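Local coordinates for protein Abbfa_003403 (Acinetobacter baumannii, PDB 4ZXH) that probably builds a peptide product as a four-domain nonribosomal peptide synthetase, with condensation, adenylation, carrier and thioesterase domains in one chain, at residues I978-L990 with L1010-F1022. Numbering follows the deposited sequence.
Sequences IEIELCTTFEQIL and LAVKLVNHLKKAF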
ATOM      1  N   ILE A 978      25.908   0.676 -14.894  1.00 25.85           N
ATOM      2  CA  ILE A 978      24.797   1.442 -14.352  1.00 23.93           C
ATOM      3  C   ILE A 978      24.756   1.332 -12.828  1.00 27.11           C
ATOM      4  O   ILE A 978      24.600   2.324 -12.120  1.00 30.50           O
ATOM      5  CB  ILE A 978      23.455   0.973 -14.936  1.00 31.50           C
ATOM      6  CG1 ILE A 978      23.250   1.524 -16.358  1.00 23.01           C
ATOM      7  CG2 ILE A 978      22.311   1.359 -14.022  1.00 19.06           C
ATOM      8  CD1 ILE A 978      21.977   1.034 -17.016  1.00 22.17           C
ATOM      9  N   GLU A 979      24.917   0.130 -12.304  1.00 23.05           N
ATOM     10  CA  GLU A 979      24.864   0.001 -10.859  1.00 20.88           C
ATOM     11  C   GLU A 979      26.120   0.621 -10.212  1.00 27.69           C
ATOM     12  O   GLU A 979      26.035   1.153  -9.105  1.00 29.67           O
ATOM     13  CB  GLU A 979      24.684  -1.465 -10.455  1.00 19.26           C
ATOM     14  CG  GLU A 979      23.389  -2.078 -10.985  1.00 22.00           C
ATOM     15  CD  GLU A 979      23.239  -3.540 -10.632  1.00 26.63           C
ATOM     16  OE1 GLU A 979      24.216  -4.152 -10.145  1.00 29.21           O
ATOM     17  OE2 GLU A 979      22.137  -4.082 -10.849  1.00 37.19           O
ATOM     18  N   ILE A 980      27.265   0.592 -10.900  1.00 24.51           N
ATOM     19  CA  ILE A 980      28.459   1.271 -10.384  1.00 28.35           C
ATOM     20  C   ILE A 980      28.226   2.783 -10.231  1.00 30.13           C
ATOM     21  O   ILE A 980      28.537   3.354  -9.184  1.00 33.70           O
ATOM     22  CB  ILE A 980      29.692   1.014 -11.275  1.00 19.84           C
ATOM     23  CG1 ILE A 980      30.096  -0.457 -11.151  1.00 20.93           C
ATOM     24  CG2 ILE A 980      30.843   1.899 -10.861  1.00 20.65           C
ATOM     25  CD1 ILE A 980      31.270  -0.866 -12.031  1.00 21.49           C
ATOM     26  N   GLU A 981      27.633   3.416 -11.243  1.00 24.70           N
ATOM     27  CA  GLU A 981      27.350   4.847 -11.185  1.00 32.68           C
ATOM     28  C   GLU A 981      26.313   5.213 -10.105  1.00 38.46           C
ATOM     29  O   GLU A 981      26.443   6.233  -9.433  1.00 37.69           O
ATOM     30  CB  GLU A 981      26.873   5.352 -12.545  1.00 37.81           C
ATOM     31  CG  GLU A 981      26.533   6.833 -12.553  1.00 51.86           C
ATOM     32  CD  GLU A 981      27.619   7.709 -13.168  1.00 65.65           C
ATOM     33  OE1 GLU A 981      28.237   7.286 -14.175  1.00 68.81           O
ATOM     34  OE2 GLU A 981      27.851   8.823 -12.635  1.00 71.96           O
ATOM     35  N   LEU A 982      25.286   4.392  -9.929  1.00 38.75           N
ATOM     36  CA  LEU A 982      24.295   4.675  -8.892  1.00 29.44           C
ATOM     37  C   LEU A 982      24.876   4.470  -7.492  1.00 30.66           C
ATOM     38  O   LEU A 982      24.588   5.244  -6.586  1.00 36.50           O
ATOM     39  CB  LEU A 982      23.050   3.807  -9.072  1.00 25.50           C
ATOM     40  CG  LEU A 982      22.274   4.057 -10.370  1.00 30.12           C
ATOM     41  CD1 LEU A 982      21.179   2.989 -10.597  1.00 22.75           C
ATOM     42  CD2 LEU A 982      21.699   5.477 -10.365  1.00 29.31           C
ATOM     43  N   CYS A 983      25.698   3.441  -7.308  1.00 22.86           N
ATOM     44  CA  CYS A 983      26.272   3.203  -5.991  1.00 24.35           C
ATOM     45  C   CYS A 983      27.159   4.356  -5.593  1.00 27.68           C
ATOM     46  O   CYS A 983      26.976   4.936  -4.525  1.00 38.35           O
ATOM     47  CB  CYS A 983      27.070   1.903  -5.940  1.00 26.77           C
ATOM     48  SG  CYS A 983      26.060   0.453  -5.716  1.00 46.12           S
ATOM     49  N   THR A 984      28.113   4.697  -6.452  1.00 26.61           N
ATOM     50  CA  THR A 984      28.942   5.870  -6.207  1.00 31.12           C
ATOM     51  C   THR A 984      28.103   7.127  -5.932  1.00 27.83           C
ATOM     52  O   THR A 984      28.438   7.928  -5.070  1.00 23.44           O
ATOM     53  CB  THR A 984      29.866   6.120  -7.376  1.00 19.55           C
ATOM     54  OG1 THR A 984      30.782   5.033  -7.447  1.00 50.74           O
ATOM     55  CG2 THR A 984      30.657   7.353  -7.145  1.00 29.24           C
ATOM     56  N   THR A 985      26.985   7.282  -6.627  1.00 26.31           N
ATOM     57  CA  THR A 985      26.177   8.470  -6.406  1.00 29.23           C
ATOM     58  C   THR A 985      25.459   8.400  -5.056  1.00 29.31           C
ATOM     59  O   THR A 985      25.487   9.366  -4.285  1.00 28.32           O
ATOM     60  CB  THR A 985      25.177   8.695  -7.530  1.00 27.36           C
ATOM     61  OG1 THR A 985      25.892   8.900  -8.753  1.00 43.83           O
ATOM     62  CG2 THR A 985      24.444   9.932  -7.275  1.00 23.04           C
ATOM     63  N   PHE A 986      24.854   7.262  -4.742  1.00 26.03           N
ATOM     64  CA  PHE A 986      24.296   7.073  -3.400  1.00 19.66           C
ATOM     65  C   PHE A 986      25.320   7.337  -2.304  1.00 25.79           C
ATOM     66  O   PHE A 986      25.000   8.046  -1.338  1.00 25.39           O
ATOM     67  CB  PHE A 986      23.751   5.672  -3.209  1.00 23.92           C
ATOM     68  CG  PHE A 986      22.358   5.484  -3.721  1.00 21.03           C
ATOM     69  CD1 PHE A 986      21.948   6.106  -4.903  1.00 16.39           C
ATOM     70  CD2 PHE A 986      21.469   4.647  -3.042  1.00 15.18           C
ATOM     71  CE1 PHE A 986      20.656   5.910  -5.401  1.00 21.78           C
ATOM     72  CE2 PHE A 986      20.185   4.445  -3.525  1.00 15.48           C
ATOM     73  CZ  PHE A 986      19.773   5.067  -4.713  1.00 19.17           C
ATOM     74  N   GLU A 987      26.530   6.782  -2.446  1.00 17.02           N
ATOM     75  CA  GLU A 987      27.574   6.876  -1.407  1.00 25.78           C
ATOM     76  C   GLU A 987      27.917   8.327  -1.142  1.00 34.28           C
ATOM     77  O   GLU A 987      27.974   8.808   0.010  1.00 25.61           O
ATOM     78  CB  GLU A 987      28.853   6.143  -1.822  1.00 24.22           C
ATOM     79  CG  GLU A 987      28.796   4.624  -1.621  1.00 35.33           C
ATOM     80  CD  GLU A 987      30.018   3.893  -2.199  1.00 54.41           C
ATOM     81  OE1 GLU A 987      30.981   4.538  -2.700  1.00 61.84           O
ATOM     82  OE2 GLU A 987      30.007   2.644  -2.145  1.00 55.18           O
ATOM     83  N   GLN A 988      28.103   9.032  -2.256  1.00 35.81           N
ATOM     84  CA  GLN A 988      28.703  10.357  -2.248  1.00 33.32           C
ATOM     85  C   GLN A 988      27.683  11.382  -1.650  1.00 43.02           C
ATOM     86  O   GLN A 988      28.011  12.215  -0.793  1.00 44.83           O
ATOM     87  CB  GLN A 988      29.082  10.828  -3.626  1.00 55.51           C
ATOM     88  CG  GLN A 988      30.365  10.479  -4.002  1.00 78.75           C
ATOM     89  CD  GLN A 988      31.210  11.654  -4.370  1.00 96.98           C
ATOM     90  OE1 GLN A 988      30.776  12.789  -4.707  1.00100.56           O
ATOM     91  NE2 GLN A 988      32.431  11.341  -4.502  1.00112.23           N
ATOM     92  N   ILE A 989      26.416  11.227  -2.033  1.00 28.54           N
ATOM     93  CA  ILE A 989      25.308  12.131  -1.653  1.00 35.76           C
ATOM     94  C   ILE A 989      24.761  11.880  -0.205  1.00 34.39           C
ATOM     95  O   ILE A 989      24.316  12.797   0.492  1.00 38.56           O
ATOM     96  CB  ILE A 989      24.159  11.988  -2.702  1.00 39.08           C
ATOM     97  CG1 ILE A 989      23.151  13.111  -2.617  1.00 38.69           C
ATOM     98  CG2 ILE A 989      23.403  10.720  -2.493  1.00 46.39           C
ATOM     99  CD1 ILE A 989      23.733  14.402  -3.019  1.00 56.28           C
ATOM    100  N   LEU A 990      24.880  10.640   0.262  1.00 29.77           N
ATOM    101  CA  LEU A 990      24.408  10.226   1.588  1.00 25.01           C
ATOM    102  C   LEU A 990      25.509  10.160   2.644  1.00 27.99           C
ATOM    103  O   LEU A 990      25.214   9.950   3.815  1.00 30.46           O
ATOM    104  CB  LEU A 990      23.766   8.840   1.531  1.00 18.08           C
ATOM    105  CG  LEU A 990      22.541   8.625   0.666  1.00 21.81           C
ATOM    106  CD1 LEU A 990      22.267   7.140   0.579  1.00 24.35           C
ATOM    107  CD2 LEU A 990      21.379   9.326   1.291  1.00 18.68           C
ATOM    108  N   LEU A1010      17.346  15.813  -0.385  1.00 30.83           N
ATOM    109  CA  LEU A1010      18.413  15.002  -0.998  1.00 34.30           C
ATOM    110  C   LEU A1010      17.964  14.299  -2.273  1.00 33.96           C
ATOM    111  O   LEU A1010      18.702  14.264  -3.250  1.00 40.97           O
ATOM    112  CB  LEU A1010      18.941  13.938  -0.035  1.00 34.20           C
ATOM    113  CG  LEU A1010      19.973  14.364   1.001  1.00 36.18           C
ATOM    114  CD1 LEU A1010      20.721  13.141   1.486  1.00 43.01           C
ATOM    115  CD2 LEU A1010      20.917  15.359   0.414  1.00 28.71           C
ATOM    116  N   ALA A1011      16.758  13.737  -2.253  1.00 28.68           N
ATOM    117  CA  ALA A1011      16.196  13.081  -3.428  1.00 25.98           C
ATOM    118  C   ALA A1011      16.114  14.025  -4.627  1.00 32.78           C
ATOM    119  O   ALA A1011      16.328  13.599  -5.761  1.00 32.94           O
ATOM    120  CB  ALA A1011      14.836  12.530  -3.118  1.00 20.31           C
ATOM    121  N   VAL A1012      15.805  15.299  -4.387  1.00 34.91           N
ATOM    122  CA  VAL A1012      15.776  16.265  -5.478  1.00 34.06           C
ATOM    123  C   VAL A1012      17.183  16.476  -6.025  1.00 35.73           C
ATOM    124  O   VAL A1012      17.381  16.521  -7.231  1.00 34.38           O
ATOM    125  CB  VAL A1012      15.185  17.614  -5.047  1.00 36.74           C
ATOM    126  CG1 VAL A1012      15.535  18.666  -6.060  1.00 23.93           C
ATOM    127  CG2 VAL A1012      13.666  17.512  -4.875  1.00 22.50           C
ATOM    128  N   LYS A1013      18.163  16.569  -5.130  1.00 34.02           N
ATOM    129  CA  LYS A1013      19.546  16.740  -5.544  1.00 30.25           C
ATOM    130  C   LYS A1013      20.016  15.524  -6.316  1.00 35.19           C
ATOM    131  O   LYS A1013      20.628  15.649  -7.372  1.00 39.27           O
ATOM    132  CB  LYS A1013      20.454  16.987  -4.337  1.00 37.47           C
ATOM    133  CG  LYS A1013      20.178  18.319  -3.615  1.00 50.10           C
ATOM    134  CD  LYS A1013      21.178  18.547  -2.477  1.00 58.12           C
ATOM    135  CE  LYS A1013      20.715  19.618  -1.478  1.00 56.57           C
ATOM    136  NZ  LYS A1013      20.734  20.998  -2.018  1.00 59.00           N
ATOM    137  N   LEU A1014      19.725  14.342  -5.783  1.00 37.52           N
ATOM    138  CA  LEU A1014      20.114  13.096  -6.423  1.00 24.64           C
ATOM    139  C   LEU A1014      19.609  13.000  -7.864  1.00 28.82           C
ATOM    140  O   LEU A1014      20.374  12.755  -8.795  1.00 31.51           O
ATOM    141  CB  LEU A1014      19.601  11.915  -5.611  1.00 25.88           C
ATOM    142  CG  LEU A1014      19.776  10.542  -6.273  1.00 36.36           C
ATOM    143  CD1 LEU A1014      21.206  10.348  -6.624  1.00 42.05           C
ATOM    144  CD2 LEU A1014      19.370   9.435  -5.347  1.00 40.98           C
ATOM    145  N   VAL A1015      18.313  13.199  -8.042  1.00 29.33           N
ATOM    146  CA  VAL A1015      17.702  13.056  -9.346  1.00 27.64           C
ATOM    147  C   VAL A1015      18.270  14.045 -10.344  1.00 34.10           C
ATOM    148  O   VAL A1015      18.483  13.712 -11.511  1.00 42.27           O
ATOM    149  CB  VAL A1015      16.192  13.224  -9.258  1.00 32.36           C
ATOM    150  CG1 VAL A1015      15.612  13.538 -10.627  1.00 40.74           C
ATOM    151  CG2 VAL A1015      15.563  11.946  -8.680  1.00 20.37           C
ATOM    152  N   ASN A1016      18.553  15.255  -9.890  1.00 36.09           N
ATOM    153  CA  ASN A1016      19.071  16.261 -10.807  1.00 41.60           C
ATOM    154  C   ASN A1016      20.491  15.925 -11.252  1.00 44.70           C
ATOM    155  O   ASN A1016      20.891  16.234 -12.375  1.00 53.59           O
ATOM    156  CB  ASN A1016      18.988  17.650 -10.176  1.00 47.46           C
ATOM    157  CG  ASN A1016      17.611  18.284 -10.358  1.00 52.49           C
ATOM    158  OD1 ASN A1016      17.317  18.844 -11.416  1.00 70.32           O
ATOM    159  ND2 ASN A1016      16.753  18.171  -9.342  1.00 39.69           N
ATOM    160  N   HIS A1017      21.236  15.255 -10.382  1.00 46.91           N
ATOM    161  CA  HIS A1017      22.548  14.741 -10.745  1.00 37.39           C
ATOM    162  C   HIS A1017      22.428  13.576 -11.733  1.00 38.72           C
ATOM    163  O   HIS A1017      23.111  13.553 -12.753  1.00 38.17           O
ATOM    164  CB  HIS A1017      23.314  14.296  -9.505  1.00 22.53           C
ATOM    165  CG  HIS A1017      24.664  13.743  -9.816  1.00 33.52           C
ATOM    166  ND1 HIS A1017      24.950  12.395  -9.752  1.00 37.17           N
ATOM    167  CD2 HIS A1017      25.802  14.353 -10.222  1.00 31.38           C
ATOM    168  CE1 HIS A1017      26.212  12.198 -10.092  1.00 40.49           C
ATOM    169  NE2 HIS A1017      26.747  13.370 -10.385  1.00 42.94           N
ATOM    170  N   LEU A1018      21.556  12.613 -11.432  1.00 36.87           N
ATOM    171  CA  LEU A1018      21.359  11.458 -12.313  1.00 36.45           C
ATOM    172  C   LEU A1018      20.910  11.853 -13.727  1.00 41.92           C
ATOM    173  O   LEU A1018      21.291  11.192 -14.694  1.00 47.32           O
ATOM    174  CB  LEU A1018      20.349  10.490 -11.701  1.00 24.50           C
ATOM    175  CG  LEU A1018      20.920   9.740 -10.507  1.00 29.07           C
ATOM    176  CD1 LEU A1018      19.892   8.791  -9.904  1.00 17.76           C
ATOM    177  CD2 LEU A1018      22.203   9.000 -10.917  1.00 21.79           C
ATOM    178  N   LYS A1019      20.095  12.906 -13.842  1.00 29.43           N
ATOM    179  CA  LYS A1019      19.723  13.452 -15.143  1.00 34.55           C
ATOM    180  C   LYS A1019      20.969  13.830 -15.934  1.00 41.97           C
ATOM    181  O   LYS A1019      21.096  13.450 -17.096  1.00 50.96           O
ATOM    182  CB  LYS A1019      18.825  14.693 -15.013  1.00 42.96           C
ATOM    183  CG  LYS A1019      17.353  14.453 -14.716  1.00 49.81           C
ATOM    184  CD  LYS A1019      16.601  15.797 -14.725  1.00 61.67           C
ATOM    185  CE  LYS A1019      15.177  15.675 -14.179  1.00 68.65           C
ATOM    186  NZ  LYS A1019      14.472  16.984 -14.042  1.00 68.38           N
ATOM    187  N   LYS A1020      21.875  14.595 -15.320  1.00 34.88           N
ATOM    188  CA  LYS A1020      23.126  14.961 -15.991  1.00 41.91           C
ATOM    189  C   LYS A1020      23.987  13.732 -16.343  1.00 49.45           C
ATOM    190  O   LYS A1020      24.532  13.637 -17.445  1.00 60.07           O
ATOM    191  CB  LYS A1020      23.950  15.922 -15.131  1.00 44.94           C
ATOM    192  CG  LYS A1020      23.682  17.388 -15.396  1.00 61.45           C
ATOM    193  CD  LYS A1020      24.700  18.277 -14.684  1.00 66.11           C
ATOM    194  N   ALA A1021      24.095  12.793 -15.409  1.00 41.03           N
ATOM    195  CA  ALA A1021      25.016  11.673 -15.549  1.00 48.23           C
ATOM    196  C   ALA A1021      24.603  10.707 -16.657  1.00 53.95           C
ATOM    197  O   ALA A1021      25.445  10.006 -17.225  1.00 54.57           O
ATOM    198  CB  ALA A1021      25.146  10.915 -14.202  1.00 24.90           C
ATOM    199  N   PHE A1022      23.309  10.662 -16.958  1.00 56.28           N
ATOM    200  CA  PHE A1022      22.779   9.633 -17.850  1.00 50.46           C
ATOM    201  C   PHE A1022      22.194  10.211 -19.135  1.00 55.72           C
ATOM    202  O   PHE A1022      22.034   9.489 -20.125  1.00 56.27           O
ATOM    203  CB  PHE A1022      21.723   8.780 -17.115  1.00 39.77           C
ATOM    204  CG  PHE A1022      22.318   7.767 -16.164  1.00 39.90           C
ATOM    205  CD1 PHE A1022      23.245   6.837 -16.609  1.00 45.05           C
ATOM    206  CD2 PHE A1022      21.951   7.737 -14.838  1.00 38.84           C
ATOM    207  CE1 PHE A1022      23.802   5.917 -15.744  1.00 37.83           C
ATOM    208  CE2 PHE A1022      22.505   6.817 -13.973  1.00 35.23           C
ATOM    209  CZ  PHE A1022      23.434   5.911 -14.426  1.00 33.73           C
TER
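Thr985 meets Leu1014 and His1017 at the middle of this helix pair: its methyl CG2 lies against CD1 of Leu1014 and 3.5 Å from ND1 of His1017, while OG1 faces the CE1 side of the same ring. The threonine is held in that pose by its hydroxyl, whose OG1 donates a hydrogen bond to Glu981 O (2.8 Å), on the face of that carbonyl opposite the one used by Thr985 N. Leu1014, with CG swung anti to its own backbone N (chi1 172°), splits its two methyls between Thr985 and Phe986, CD2 reaching Phe986 CE1 at 3.8 Å. Further along, Leu982 CD2 meets Leu1018 CD2 at 3.6 Å, the two side chains crossing at about a right angle, and the same Leu982 methyl sits in plane at the edge of the Phe1022 ring. The aliphatic part of Glu981 slides past that ring, CG 3.7 Å from Phe1022 CZ, before the chain bends at chi2 and brings OE2 near the methyl of Ala1021. At the other end Leu1010 CD1 lies against Ile989 O and Leu990 CD2, and the Ile989 side chain runs beside Leu1010 and Lys1013. The segment axes are roughly antiparallel, 142° apart. Val1037 packs on Leu982 and Phe986, Ile1044 on Ile978 and Phe1022. These helices belong to the carrier-protein bundle; the Leu1010 side chain is about 8 Å from the bound 4'-phosphopantetheine. With the threonine hydroxyl spent within its own helix, mostly apolar packing joins the two by shape, without directional bonds.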